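Long-range contacts in NAD-dependent dehydrogenase (Rhizobium meliloti, PDB 4Z0P), which reduces glyoxylate and hydroxypyruvate with NADPH as hydride donor, as a member of the D-isomer-specific 2-hydroxyacid dehydrogenase family: residues K5-D11 with G29-L35; L99-S104 with V150-A155; Q110-H114 with G254-L258; T207-A213 with G237-D243. All blocks are in the same frame, centred on the assembly; numbering follows the deposited sequence.

How the contacts relate
Contact 1 comes first along the chain and stands apart, its centre about 30 Å from that of contact 2 and about 41 and 39 Å from those of contacts 3 and 4; it pairs two strands of the five-stranded parallel sheet. The other three belong to the coenzyme-binding half with its seven-stranded parallel sheet. Contacts 2 and 3 share helix 97-115, their centres about 17 Å apart: one part of the helix meets the NADPH-binding helix 150-161, a later part meets strand 255-258, and both contacts touch the second subunit. Contact 4 lies between the two segments of contact 3 in sequence and touches it where Gln239 packs on Leu258. One helix thus connects coenzyme, sheet and dimer partner.

Contact 1: residues K5-D11 with G29-L35; sequences KSPVIVD and GREVIDL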
loop_
_atom_site.group_PDB
_atom_site.type_symbol
_atom_site.label_atom_id
_atom_site.label_comp_id
_atom_site.label_asym_id
_atom_site.label_seq_id
_atom_site.Cartn_x
_atom_site.Cartn_y
_atom_site.Cartn_z
ATOM N N LYS A 5 36.154 29.505 -4.061
ATOM C CA LYS A 5 35.579 28.263 -3.462
ATOM C C LYS A 5 35.695 27.104 -4.437
ATOM O O LYS A 5 35.615 27.295 -5.653
ATOM C CB LYS A 5 34.107 28.461 -3.110
ATOM C CG LYS A 5 33.840 29.430 -1.976
ATOM C CD LYS A 5 32.391 29.349 -1.518
ATOM C CE LYS A 5 32.174 30.058 -0.190
ATOM N NZ LYS A 5 31.056 29.445 0.576
ATOM N N SER A 6 35.849 25.892 -3.912
ATOM C CA SER A 6 35.904 24.736 -4.777
ATOM C C SER A 6 34.611 24.584 -5.559
ATOM O O SER A 6 33.513 24.717 -4.982
ATOM C CB SER A 6 36.123 23.450 -3.982
ATOM O OG SER A 6 36.071 22.351 -4.874
ATOM N N PRO A 7 34.731 24.290 -6.864
ATOM C CA PRO A 7 33.553 23.774 -7.572
ATOM C C PRO A 7 33.040 22.451 -7.016
ATOM O O PRO A 7 33.705 21.796 -6.186
ATOM C CB PRO A 7 34.057 23.563 -9.013
ATOM C CG PRO A 7 35.268 24.432 -9.139
ATOM C CD PRO A 7 35.890 24.449 -7.768
ATOM N N VAL A 8 31.860 22.058 -7.486
ATOM C CA VAL A 8 31.286 20.763 -7.157
ATOM C C VAL A 8 31.034 20.081 -8.477
ATOM O O VAL A 8 30.370 20.645 -9.349
ATOM C CB VAL A 8 29.946 20.858 -6.386
ATOM C CG1 VAL A 8 29.398 19.471 -6.070
ATOM C CG2 VAL A 8 30.121 21.630 -5.093
ATOM N N ILE A 9 31.602 18.893 -8.626
ATOM C CA ILE A 9 31.354 18.048 -9.794
ATOM C C ILE A 9 30.071 17.245 -9.542
ATOM O O ILE A 9 29.914 16.647 -8.483
ATOM C CB ILE A 9 32.506 17.053 -9.986
ATOM C CG1 ILE A 9 33.782 17.806 -10.381
ATOM C CG2 ILE A 9 32.157 15.993 -11.019
ATOM C CD1 ILE A 9 35.060 17.036 -10.097
ATOM N N VAL A 10 29.204 17.233 -10.553
ATOM C CA VAL A 10 27.953 16.462 -10.530
ATOM C C VAL A 10 28.030 15.467 -11.706
ATOM O O VAL A 10 28.088 15.859 -12.875
ATOM C CB VAL A 10 26.722 17.380 -10.648
ATOM C CG1 VAL A 10 25.438 16.556 -10.738
ATOM C CG2 VAL A 10 26.650 18.329 -9.450
ATOM N N ASP A 11 28.068 14.171 -11.373
ATOM C CA ASP A 11 28.112 13.097 -12.378
ATOM C C ASP A 11 27.110 12.025 -11.982
ATOM O O ASP A 11 27.480 10.975 -11.443
ATOM C CB ASP A 11 29.517 12.514 -12.506
ATOM C CG ASP A 11 29.653 11.556 -13.643
ATOM O OD1 ASP A 11 28.778 11.465 -14.508
ATOM O OD2 ASP A 11 30.673 10.864 -13.688
ATOM N N GLY A 29 27.411 30.163 -4.635
ATOM C CA GLY A 29 28.788 30.637 -4.514
ATOM C C GLY A 29 29.845 29.705 -5.095
ATOM O O GLY A 29 31.027 30.052 -5.075
ATOM N N ARG A 30 29.445 28.535 -5.607
ATOM C CA ARG A 30 30.373 27.563 -6.206
ATOM C C ARG A 30 29.989 27.304 -7.641
ATOM O O ARG A 30 28.814 27.244 -7.966
ATOM C CB ARG A 30 30.305 26.210 -5.479
ATOM C CG ARG A 30 30.646 26.267 -4.013
ATOM C CD ARG A 30 30.525 24.913 -3.366
ATOM N NE ARG A 30 30.794 25.042 -1.939
ATOM C CZ ARG A 30 31.999 25.050 -1.379
ATOM N NH1 ARG A 30 33.111 24.906 -2.096
ATOM N NH2 ARG A 30 32.097 25.188 -0.070
ATOM N N GLU A 31 30.984 27.093 -8.481
ATOM C CA GLU A 31 30.756 26.607 -9.826
ATOM C C GLU A 31 30.290 25.158 -9.719
ATOM O O GLU A 31 30.852 24.390 -8.941
ATOM C CB GLU A 31 32.028 26.690 -10.659
ATOM C CG GLU A 31 31.793 26.306 -12.115
ATOM C CD GLU A 31 33.048 26.271 -12.974
ATOM O OE1 GLU A 31 34.169 26.482 -12.460
ATOM O OE2 GLU A 31 32.888 25.997 -14.185
ATOM N N VAL A 32 29.238 24.803 -10.465
ATOM C CA VAL A 32 28.718 23.437 -10.509
ATOM C C VAL A 32 29.055 22.928 -11.901
ATOM O O VAL A 32 28.748 23.581 -12.881
ATOM C CB VAL A 32 27.202 23.390 -10.259
ATOM C CG1 VAL A 32 26.706 21.956 -10.320
ATOM C CG2 VAL A 32 26.895 23.995 -8.897
ATOM N N ILE A 33 29.722 21.782 -11.976
ATOM C CA ILE A 33 30.207 21.218 -13.227
ATOM C C ILE A 33 29.436 19.913 -13.431
ATOM O O ILE A 33 29.784 18.881 -12.854
ATOM C CB ILE A 33 31.727 20.981 -13.169
ATOM C CG1 ILE A 33 32.466 22.278 -12.848
ATOM C CG2 ILE A 33 32.223 20.419 -14.471
ATOM C CD1 ILE A 33 33.934 22.102 -12.554
ATOM N N ASP A 34 28.377 19.982 -14.244
ATOM C CA ASP A 34 27.534 18.838 -14.531
ATOM C C ASP A 34 28.125 18.079 -15.709
ATOM O O ASP A 34 28.087 18.554 -16.858
ATOM C CB ASP A 34 26.120 19.294 -14.859
ATOM C CG ASP A 34 25.167 18.149 -15.149
ATOM O OD1 ASP A 34 25.549 16.958 -15.088
ATOM O OD2 ASP A 34 23.983 18.456 -15.464
ATOM N N LEU A 35 28.644 16.898 -15.430
ATOM C CA LEU A 35 29.290 16.092 -16.456
ATOM C C LEU A 35 28.348 15.452 -17.474
ATOM O O LEU A 35 28.806 14.870 -18.461
ATOM C CB LEU A 35 30.253 15.089 -15.848
ATOM C CG LEU A 35 31.390 15.666 -14.989
ATOM C CD1 LEU A 35 32.365 14.581 -14.537
ATOM C CD2 LEU A 35 32.178 16.760 -15.712
HETATM O O HOH W 1 33.693 27.661 -7.711
HETATM O O HOH W 2 35.741 25.544 -0.984
#
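Val8, Ile9 and Val10 pair in parallel with Val32, Ile33 and Asp34, and four backbone hydrogen bonds join the two strands. Val8 gives its N-H to Glu31 O and takes that of Ile33 on its own O; Val10 then gives to Ile33 O and receives from Leu35 N, the last bond 2.8 Å from N to Val10 O. Between these run CA-H...O contacts, such as Val32 CA to Val8 O at 3.4 Å. Ahead of the strand, Arg30 takes over the pairing with its side chain. Extended from CG to NE, it lays its aliphatic part beside Ser6 O and sends NH1 to that oxygen, 2.9 Å away, in the plane of both guanidinium and carbonyl. One water joins this NH1 to Ser6 N, and a second bridges Lys5 O and Glu31 N. Apolar contacts flank the ladder: Val10 CG2 meets Val32 CG1 at 3.7 Å on one face, while on the other Ile9 CG2 touches Leu35 CD1 and Pro7 CB touches Ile33 CD1, both at 3.8 Å. Arg30 NH2 is salt-bridged to Glu305, and Glu31 to Arg43. The pair belongs to the beta-alpha-beta unit of strand 8-12, helix 16-23 and strand 32-34; the valine face packs on helices 16-23 and 290-305, and strand 50-54 continues the sheet beyond strand 8-12.

Contact 2: residues L99-S104 with V150-A155; sequences LTTRMS and VLGQDA. With NDP (NADPH dihydro-nicotinamide-adenine-dinucleotide phosphate), chain H.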
loop_
_atom_site.group_PDB
_atom_site.type_symbol
_atom_site.label_atom_id
_atom_site.label_comp_id
_atom_site.label_asym_id
_atom_site.label_seq_id
_atom_site.Cartn_x
_atom_site.Cartn_y
_atom_site.Cartn_z
ATOM N N LEU A 99 14.321 9.858 0.789
ATOM C CA LEU A 99 14.665 8.517 0.300
ATOM C C LEU A 99 13.971 7.441 1.136
ATOM O O LEU A 99 13.353 6.490 0.623
ATOM C CB LEU A 99 16.194 8.337 0.312
ATOM C CG LEU A 99 16.712 7.114 -0.437
ATOM C CD1 LEU A 99 16.551 7.237 -1.927
ATOM C CD2 LEU A 99 18.203 6.972 -0.125
ATOM N N THR A 100 14.020 7.621 2.448
ATOM C CA THR A 100 13.419 6.671 3.363
ATOM C C THR A 100 11.929 6.542 3.155
ATOM O O THR A 100 11.388 5.422 3.127
ATOM C CB THR A 100 13.711 7.096 4.808
ATOM O OG1 THR A 100 15.130 7.238 4.962
ATOM C CG2 THR A 100 13.217 6.071 5.790
ATOM N N THR A 101 11.253 7.681 3.028
ATOM C CA THR A 101 9.792 7.654 2.902
ATOM C C THR A 101 9.367 6.978 1.594
ATOM O O THR A 101 8.368 6.251 1.553
ATOM C CB THR A 101 9.169 9.046 3.124
ATOM O OG1 THR A 101 7.819 8.887 3.550
ATOM C CG2 THR A 101 9.233 9.948 1.900
ATOM N N ARG A 102 10.164 7.173 0.555
ATOM C CA ARG A 102 9.911 6.559 -0.756
ATOM C C ARG A 102 10.072 5.041 -0.713
ATOM O O ARG A 102 9.234 4.294 -1.264
ATOM C CB ARG A 102 10.799 7.196 -1.808
ATOM C CG ARG A 102 10.417 8.606 -2.211
ATOM C CD ARG A 102 11.539 9.287 -2.976
ATOM N NE ARG A 102 11.150 10.621 -3.455
ATOM C CZ ARG A 102 10.561 10.874 -4.630
ATOM N NH1 ARG A 102 10.350 9.904 -5.502
ATOM N NH2 ARG A 102 10.233 12.128 -4.949
ATOM N N MET A 103 11.136 4.565 -0.059
ATOM C CA MET A 103 11.317 3.119 0.076
ATOM C C MET A 103 10.135 2.499 0.820
ATOM O O MET A 103 9.610 1.456 0.405
ATOM C CB MET A 103 12.622 2.767 0.769
ATOM C CG MET A 103 12.850 1.276 0.918
ATOM S SD MET A 103 12.865 0.376 -0.647
ATOM C CE MET A 103 14.555 0.649 -1.186
ATOM N N SER A 104 9.711 3.138 1.911
ATOM C CA SER A 104 8.621 2.598 2.684
ATOM C C SER A 104 7.327 2.536 1.906
ATOM O O SER A 104 6.559 1.594 2.078
ATOM C CB SER A 104 8.460 3.353 3.987
ATOM O OG SER A 104 9.588 3.055 4.825
ATOM N N VAL A 150 18.592 2.211 8.135
ATOM C CA VAL A 150 17.712 3.364 7.929
ATOM C C VAL A 150 16.419 2.925 7.241
ATOM O O VAL A 150 15.304 3.240 7.702
ATOM C CB VAL A 150 18.422 4.466 7.117
ATOM C CG1 VAL A 150 17.471 5.602 6.770
ATOM C CG2 VAL A 150 19.582 5.044 7.925
ATOM N N LEU A 151 16.551 2.162 6.158
ATOM C CA LEU A 151 15.373 1.793 5.357
ATOM C C LEU A 151 14.568 0.685 6.021
ATOM O O LEU A 151 13.336 0.780 6.136
ATOM C CB LEU A 151 15.801 1.427 3.928
ATOM C CG LEU A 151 16.512 2.543 3.166
ATOM C CD1 LEU A 151 16.874 2.118 1.736
ATOM C CD2 LEU A 151 15.743 3.857 3.166
ATOM N N GLY A 152 15.251 -0.350 6.495
ATOM C CA GLY A 152 14.573 -1.455 7.166
ATOM C C GLY A 152 13.771 -1.035 8.385
ATOM O O GLY A 152 12.629 -1.480 8.584
ATOM N N GLN A 153 14.340 -0.148 9.191
ATOM C CA GLN A 153 13.609 0.294 10.395
ATOM C C GLN A 153 12.341 1.085 10.066
ATOM O O GLN A 153 11.287 0.881 10.680
ATOM C CB GLN A 153 14.482 1.079 11.342
ATOM C CG GLN A 153 15.587 0.216 11.914
ATOM C CD GLN A 153 16.426 0.973 12.905
ATOM O OE1 GLN A 153 15.907 1.792 13.648
ATOM N NE2 GLN A 153 17.721 0.703 12.924
ATOM N N ASP A 154 12.436 2.001 9.115
ATOM C CA ASP A 154 11.286 2.804 8.752
ATOM C C ASP A 154 10.195 1.928 8.157
ATOM O O ASP A 154 9.019 2.094 8.501
ATOM C CB ASP A 154 11.662 3.932 7.776
ATOM C CG ASP A 154 10.555 4.948 7.627
ATOM O OD1 ASP A 154 10.334 5.652 8.619
ATOM O OD2 ASP A 154 9.911 5.066 6.548
ATOM N N ALA A 155 10.567 1.006 7.259
ATOM C CA ALA A 155 9.596 0.101 6.663
ATOM C C ALA A 155 8.946 -0.769 7.745
ATOM O O ALA A 155 7.721 -0.957 7.733
ATOM C CB ALA A 155 10.232 -0.756 5.581
HETATM P PA NDP H . 21.979 0.859 6.320
HETATM O O1A NDP H . 23.499 0.837 6.285
HETATM O O2A NDP H . 21.325 1.891 7.177
HETATM O O5B NDP H . 21.527 -0.576 6.814
HETATM C C5B NDP H . 22.105 -1.785 6.369
HETATM C C4B NDP H . 21.589 -2.897 7.240
HETATM O O4B NDP H . 22.048 -4.120 6.671
HETATM C C3B NDP H . 22.109 -2.862 8.676
HETATM O O3B NDP H . 21.058 -3.305 9.527
HETATM C C2B NDP H . 23.241 -3.866 8.655
HETATM O O2B NDP H . 23.509 -4.492 9.895
HETATM C C1B NDP H . 22.669 -4.877 7.696
HETATM N N9A NDP H . 23.743 -5.735 7.168
HETATM C C8A NDP H . 24.772 -5.432 6.352
HETATM N N7A NDP H . 25.550 -6.455 6.080
HETATM C C5A NDP H . 24.983 -7.490 6.767
HETATM C C6A NDP H . 25.332 -8.847 6.920
HETATM N N6A NDP H . 26.404 -9.399 6.305
HETATM N N1A NDP H . 24.540 -9.635 7.699
HETATM C C2A NDP H . 23.477 -9.086 8.305
HETATM N N3A NDP H . 23.058 -7.818 8.243
HETATM C C4A NDP H . 23.857 -7.067 7.440
HETATM O O3 NDP H . 21.547 0.943 4.765
HETATM P PN NDP H . 20.121 1.554 4.290
HETATM O O1N NDP H . 19.013 0.970 5.100
HETATM O O2N NDP H . 20.214 3.032 4.152
HETATM O O5D NDP H . 20.135 0.998 2.799
HETATM C C5D NDP H . 20.113 -0.399 2.582
HETATM C C4D NDP H . 20.362 -0.720 1.116
HETATM O O4D NDP H . 19.191 -0.454 0.341
HETATM C C3D NDP H . 21.427 0.104 0.406
HETATM O O3D NDP H . 22.746 -0.389 0.717
HETATM C C2D NDP H . 21.105 -0.024 -1.069
HETATM O O2D NDP H . 21.802 -1.145 -1.643
HETATM C C1D NDP H . 19.589 -0.343 -1.016
HETATM N N1N NDP H . 18.771 0.681 -1.670
HETATM C C2N NDP H . 18.008 0.376 -2.792
HETATM C C3N NDP H . 17.225 1.309 -3.404
HETATM C C7N NDP H . 16.276 0.978 -4.517
HETATM O O7N NDP H . 15.817 1.922 -5.190
HETATM N N7N NDP H . 15.969 -0.275 -4.773
HETATM C C4N NDP H . 17.232 2.704 -2.900
HETATM C C5N NDP H . 18.089 2.944 -1.712
HETATM C C6N NDP H . 18.782 1.978 -1.138
HETATM P P2B NDP H . 24.254 -3.700 11.083
HETATM O O1X NDP H . 23.211 -2.733 11.582
HETATM O O2X NDP H . 24.548 -4.822 12.063
HETATM O O3X NDP H . 25.454 -3.058 10.494
HETATM O O HOH W 3 12.079 2.046 4.027
#
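Thr100 has OG1 beside its backbone N (chi1 -55°), leaving methyl CG2 anti to that N and directed at Asp154; Asp154 CG, anti to its own N (chi1 -167°), brings the carboxylate toward Ser104. Thr100 CG2 sits 3.3 Å from Asp154 CB, a tight fit, and Thr100 OG1 lies against Val150 CG1. Ser104 OG donates to Asp154 OD2 at 2.7 Å, on the anti side of the carboxylate and 22° out of its plane; a water also links Ser104 OG to Leu151 O. Leu151 points CD2 at Thr100 CA and CD1 at Met103 CE. Both also meet NADPH: Met103 CE is 3.5 Å from nicotinamide C3N, and Leu151 CD1 is as close to C6N. An alanine in place of Asp154 would probably leave Ser104 OG without its acceptor and Lys158 and Arg157 without their salt-bridge mate. Val150 N and Leu151 N bind NDP O2A and O1N, at 2.9 Å each, consistent with a Rossmann-type helix start, whose dipole would probably help offset the diphosphate charge.

Contact 3: residues Q110-H114 with G254-L258; sequences QCLLH and GGASL
Gln110 reaches Ser257 along nearly its whole length. Its CB lies 3.6 Å from Ser257 OG, and the bend at chi2 (-42°) turns the chain back so that CG packs against both CB and OG of the serine. CD follows, 3.5 Å from Ser257 OG. At the tip, Gln110 OE1 accepts from Ser257 OG at 2.7 Å, the donor tilted 19° from the carbonyl plane. The other branch of the amide, NE2, gives its hydrogen bond to Trp106 O one turn back in the helix, which helps fix which end of the amide faces the serine. One turn further on, His114 brings NE2 to the same hydroxyl, donating to Ser257 OG at 2.8 Å with the oxygen close to the ring plane and an angle of 147° at hydrogen. Its CE1 edge meets Ala256 O at 3.7 Å, and Tyr279 packs edge-to-face with the ring. Gly255 suits this spot, since a CB there would come tight against CE1. Helix 97-115 is thereby fastened against the Rossmann-type sheet, running nearly antiparallel to strand 255-258. The buried hydroxyl of Ser257 thus has both a donor and an acceptor; with NE2 donating, His114 carries a proton on that nitrogen.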
loop_
_atom_site.group_PDB
_atom_site.type_symbol
_atom_site.label_atom_id
_atom_site.label_comp_id
_atom_site.label_asym_id
_atom_site.label_seq_id
_atom_site.Cartn_x
_atom_site.Cartn_y
_atom_site.Cartn_z
ATOM N N GLN A 110 4.166 -3.400 -1.968
ATOM C CA GLN A 110 4.349 -4.822 -2.284
ATOM C C GLN A 110 3.655 -5.700 -1.256
ATOM O O GLN A 110 3.024 -6.700 -1.601
ATOM C CB GLN A 110 5.817 -5.224 -2.309
ATOM C CG GLN A 110 6.707 -4.396 -3.208
ATOM C CD GLN A 110 6.098 -4.069 -4.541
ATOM O OE1 GLN A 110 5.596 -4.947 -5.252
ATOM N NE2 GLN A 110 6.133 -2.786 -4.901
ATOM N N CYS A 111 3.815 -5.370 0.023
ATOM C CA CYS A 111 3.173 -6.201 1.054
ATOM C C CYS A 111 1.636 -6.194 0.880
ATOM O O CYS A 111 0.992 -7.220 1.083
ATOM C CB CYS A 111 3.575 -5.758 2.460
ATOM S SG CYS A 111 5.337 -6.123 2.792
ATOM N N LEU A 112 1.049 -5.048 0.527
ATOM C CA LEU A 112 -0.385 -4.992 0.283
ATOM C C LEU A 112 -0.811 -5.719 -0.982
ATOM O O LEU A 112 -1.835 -6.450 -0.964
ATOM C CB LEU A 112 -0.892 -3.555 0.297
ATOM C CG LEU A 112 -0.818 -2.849 1.647
ATOM C CD1 LEU A 112 -1.137 -1.363 1.499
ATOM C CD2 LEU A 112 -1.699 -3.499 2.703
ATOM N N LEU A 113 -0.039 -5.576 -2.055
ATOM C CA LEU A 113 -0.345 -6.283 -3.316
ATOM C C LEU A 113 -0.389 -7.786 -3.085
ATOM O O LEU A 113 -1.286 -8.472 -3.578
ATOM C CB LEU A 113 0.691 -5.953 -4.386
ATOM C CG LEU A 113 0.619 -4.584 -5.086
ATOM C CD1 LEU A 113 1.882 -4.411 -5.918
ATOM C CD2 LEU A 113 -0.602 -4.556 -5.972
ATOM N N HIS A 114 0.583 -8.312 -2.343
ATOM C CA HIS A 114 0.594 -9.746 -2.038
ATOM C C HIS A 114 -0.494 -10.148 -1.034
ATOM O O HIS A 114 -1.226 -11.115 -1.262
ATOM C CB HIS A 114 1.985 -10.178 -1.603
ATOM C CG HIS A 114 2.971 -10.130 -2.722
ATOM N ND1 HIS A 114 2.986 -11.033 -3.767
ATOM C CD2 HIS A 114 3.985 -9.275 -2.958
ATOM C CE1 HIS A 114 3.968 -10.732 -4.595
ATOM N NE2 HIS A 114 4.591 -9.670 -4.126
ATOM N N GLY A 254 5.493 -18.423 -3.443
ATOM C CA GLY A 254 4.152 -18.186 -3.974
ATOM C C GLY A 254 4.107 -16.967 -4.877
ATOM O O GLY A 254 3.190 -16.814 -5.697
ATOM N N GLY A 255 5.091 -16.092 -4.726
ATOM C CA GLY A 255 5.187 -14.888 -5.530
ATOM C C GLY A 255 6.391 -14.080 -5.145
ATOM O O GLY A 255 7.103 -14.404 -4.187
ATOM N N ALA A 256 6.625 -12.998 -5.893
ATOM C CA ALA A 256 7.759 -12.132 -5.611
ATOM C C ALA A 256 7.527 -10.711 -6.102
ATOM O O ALA A 256 6.731 -10.496 -7.011
ATOM C CB ALA A 256 9.026 -12.692 -6.245
ATOM N N SER A 257 8.206 -9.764 -5.459
ATOM C CA SER A 257 8.342 -8.390 -5.968
ATOM C C SER A 257 9.825 -8.103 -6.065
ATOM O O SER A 257 10.532 -8.131 -5.048
ATOM C CB SER A 257 7.696 -7.377 -5.026
ATOM O OG SER A 257 6.272 -7.549 -4.988
ATOM N N LEU A 258 10.296 -7.849 -7.281
ATOM C CA LEU A 258 11.721 -7.587 -7.509
ATOM C C LEU A 258 11.884 -6.209 -8.117
ATOM O O LEU A 258 11.367 -5.940 -9.216
ATOM C CB LEU A 258 12.346 -8.651 -8.426
ATOM C CG LEU A 258 12.204 -10.102 -7.905
ATOM C CD1 LEU A 258 12.693 -11.090 -8.954
ATOM C CD2 LEU A 258 12.972 -10.280 -6.589
#

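Contact 4: residues T207-A213 with G237-D243; sequences TRGIFNA and GSQVEAD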
loop_
_atom_site.group_PDB
_atom_site.type_symbol
_atom_site.label_atom_id
_atom_site.label_comp_id
_atom_site.label_asym_id
_atom_site.label_seq_id
_atom_site.Cartn_x
_atom_site.Cartn_y
_atom_site.Cartn_z
ATOM N N THR A 207 26.926 -10.429 1.651
ATOM C CA THR A 207 25.503 -10.589 1.277
ATOM C C THR A 207 25.313 -11.072 -0.155
ATOM O O THR A 207 24.179 -11.219 -0.621
ATOM C CB THR A 207 24.682 -9.305 1.472
ATOM O OG1 THR A 207 25.020 -8.323 0.490
ATOM C CG2 THR A 207 24.871 -8.720 2.862
ATOM N N ARG A 208 26.401 -11.354 -0.851
ATOM C CA ARG A 208 26.291 -11.808 -2.225
ATOM C C ARG A 208 25.621 -13.182 -2.267
ATOM O O ARG A 208 26.048 -14.096 -1.571
ATOM C CB ARG A 208 27.679 -11.915 -2.858
ATOM C CG ARG A 208 27.609 -11.923 -4.365
ATOM C CD ARG A 208 28.998 -11.921 -4.963
ATOM N NE ARG A 208 28.891 -11.723 -6.395
ATOM C CZ ARG A 208 29.038 -10.575 -7.041
ATOM N NH1 ARG A 208 29.297 -9.432 -6.402
ATOM N NH2 ARG A 208 28.914 -10.576 -8.363
ATOM N N GLY A 209 24.568 -13.324 -3.076
ATOM C CA GLY A 209 23.876 -14.601 -3.219
ATOM C C GLY A 209 23.202 -15.175 -1.978
ATOM O O GLY A 209 22.927 -16.375 -1.928
ATOM N N ILE A 210 22.888 -14.324 -1.001
ATOM C CA ILE A 210 22.280 -14.747 0.246
ATOM C C ILE A 210 20.835 -15.253 0.034
ATOM O O ILE A 210 20.391 -16.183 0.705
ATOM C CB ILE A 210 22.345 -13.617 1.326
ATOM C CG1 ILE A 210 22.004 -14.146 2.725
ATOM C CG2 ILE A 210 21.461 -12.456 1.004
ATOM C CD1 ILE A 210 22.324 -13.153 3.828
ATOM N N PHE A 211 20.133 -14.672 -0.922
ATOM C CA PHE A 211 18.736 -15.067 -1.165
ATOM C C PHE A 211 18.751 -16.175 -2.218
ATOM O O PHE A 211 18.725 -15.913 -3.422
ATOM C CB PHE A 211 17.887 -13.891 -1.619
ATOM C CG PHE A 211 17.914 -12.700 -0.675
ATOM C CD1 PHE A 211 17.429 -12.803 0.622
ATOM C CD2 PHE A 211 18.376 -11.466 -1.111
ATOM C CE1 PHE A 211 17.409 -11.699 1.478
ATOM C CE2 PHE A 211 18.352 -10.359 -0.270
ATOM C CZ PHE A 211 17.871 -10.468 1.032
ATOM N N ASN A 212 18.813 -17.407 -1.737
ATOM C CA ASN A 212 18.951 -18.605 -2.579
ATOM C C ASN A 212 17.924 -19.673 -2.174
ATOM O O ASN A 212 17.122 -19.465 -1.257
ATOM C CB ASN A 212 20.376 -19.157 -2.502
ATOM C CG ASN A 212 20.787 -19.481 -1.100
ATOM O OD1 ASN A 212 19.992 -19.970 -0.313
ATOM N ND2 ASN A 212 22.022 -19.165 -0.761
ATOM N N ALA A 213 17.893 -20.777 -2.918
ATOM C CA ALA A 213 16.858 -21.789 -2.731
ATOM C C ALA A 213 16.839 -22.344 -1.314
ATOM O O ALA A 213 15.764 -22.560 -0.758
ATOM C CB ALA A 213 17.010 -22.922 -3.742
ATOM N N GLY A 237 22.589 -8.345 -6.718
ATOM C CA GLY A 237 23.674 -9.285 -6.467
ATOM C C GLY A 237 23.499 -10.130 -5.209
ATOM O O GLY A 237 24.212 -11.116 -5.030
ATOM N N SER A 238 22.565 -9.749 -4.333
ATOM C CA SER A 238 22.256 -10.537 -3.143
ATOM C C SER A 238 21.345 -11.730 -3.429
ATOM O O SER A 238 21.166 -12.572 -2.555
ATOM C CB SER A 238 21.660 -9.662 -2.035
ATOM O OG SER A 238 22.611 -8.702 -1.602
ATOM N N GLN A 239 20.779 -11.832 -4.632
ATOM C CA GLN A 239 19.866 -12.923 -4.930
ATOM C C GLN A 239 20.389 -13.826 -6.024
ATOM O O GLN A 239 21.261 -13.444 -6.828
ATOM C CB GLN A 239 18.476 -12.381 -5.287
ATOM C CG GLN A 239 18.355 -11.797 -6.686
ATOM C CD GLN A 239 17.259 -10.761 -6.830
ATOM O OE1 GLN A 239 16.629 -10.328 -5.858
ATOM N NE2 GLN A 239 17.023 -10.346 -8.074
ATOM N N VAL A 240 19.892 -15.059 -6.008
ATOM C CA VAL A 240 20.223 -16.053 -7.030
ATOM C C VAL A 240 18.965 -16.230 -7.868
ATOM O O VAL A 240 18.041 -16.962 -7.480
ATOM C CB VAL A 240 20.697 -17.395 -6.424
ATOM C CG1 VAL A 240 21.139 -18.354 -7.514
ATOM C CG2 VAL A 240 21.836 -17.151 -5.450
ATOM N N GLU A 241 18.916 -15.539 -9.002
ATOM C CA GLU A 241 17.702 -15.546 -9.825
ATOM C C GLU A 241 17.327 -16.911 -10.372
ATOM O O GLU A 241 16.152 -17.214 -10.488
ATOM C CB GLU A 241 17.806 -14.517 -10.955
ATOM C CG GLU A 241 17.643 -13.118 -10.369
ATOM C CD GLU A 241 18.053 -11.983 -11.280
ATOM O OE1 GLU A 241 18.226 -12.187 -12.487
ATOM O OE2 GLU A 241 18.180 -10.871 -10.752
ATOM N N ALA A 242 18.311 -17.752 -10.670
ATOM C CA ALA A 242 18.001 -19.116 -11.088
ATOM C C ALA A 242 17.149 -19.830 -10.020
ATOM O O ALA A 242 16.236 -20.594 -10.349
ATOM C CB ALA A 242 19.279 -19.902 -11.366
ATOM N N ASP A 243 17.470 -19.593 -8.749
ATOM C CA ASP A 243 16.762 -20.213 -7.627
ATOM C C ASP A 243 15.389 -19.595 -7.416
ATOM O O ASP A 243 14.437 -20.298 -7.111
ATOM C CB ASP A 243 17.562 -20.077 -6.334
ATOM C CG ASP A 243 18.831 -20.891 -6.316
ATOM O OD1 ASP A 243 19.155 -21.614 -7.282
ATOM O OD2 ASP A 243 19.509 -20.851 -5.265
#
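Phe211 N donates to Ser238 O at 2.9 Å, and Val240 N returns a bond to Phe211 O, making a single bridge at Phe211 and Gln239. Gly209 N adds a bond to Gly237 O at 3.0 Å, directed at a lone pair. The hydroxyl of Ser238 stands 3.1 Å from Thr207 O and 3.2 Å from Thr207 OG1. At the far end of the segments, Asp243 OD2 accepts from Ala213 N at 2.9 Å, approached from above the carboxylate plane. A lysine in place of Asp243 would probably leave the Ala213 N-H without this acceptor, so that the start of helix 213-216 would rest more on the Asn212 cap. A type II turn from Thr207 to Ile210 shapes the first segment, with Gly209 at positive phi (63°), and Asn212 is the N-cap of that helix, its OD1 taking Leu215 N. Both segments lie in the Rossmann-type coenzyme domain, and Thr207 touches NADPH. Side chains pack about the bridge: Ile210 CG2, between its backbone N and carbonyl carbon, sits 3.7 Å above the centre of one Phe211 ring face, while Gln239 CB lies at the ring edge. Further out, Phe230 and Met146 pack on Phe211, Pro202 O bonds to Thr207 OG1, and Gln239 OE1 to Asn232.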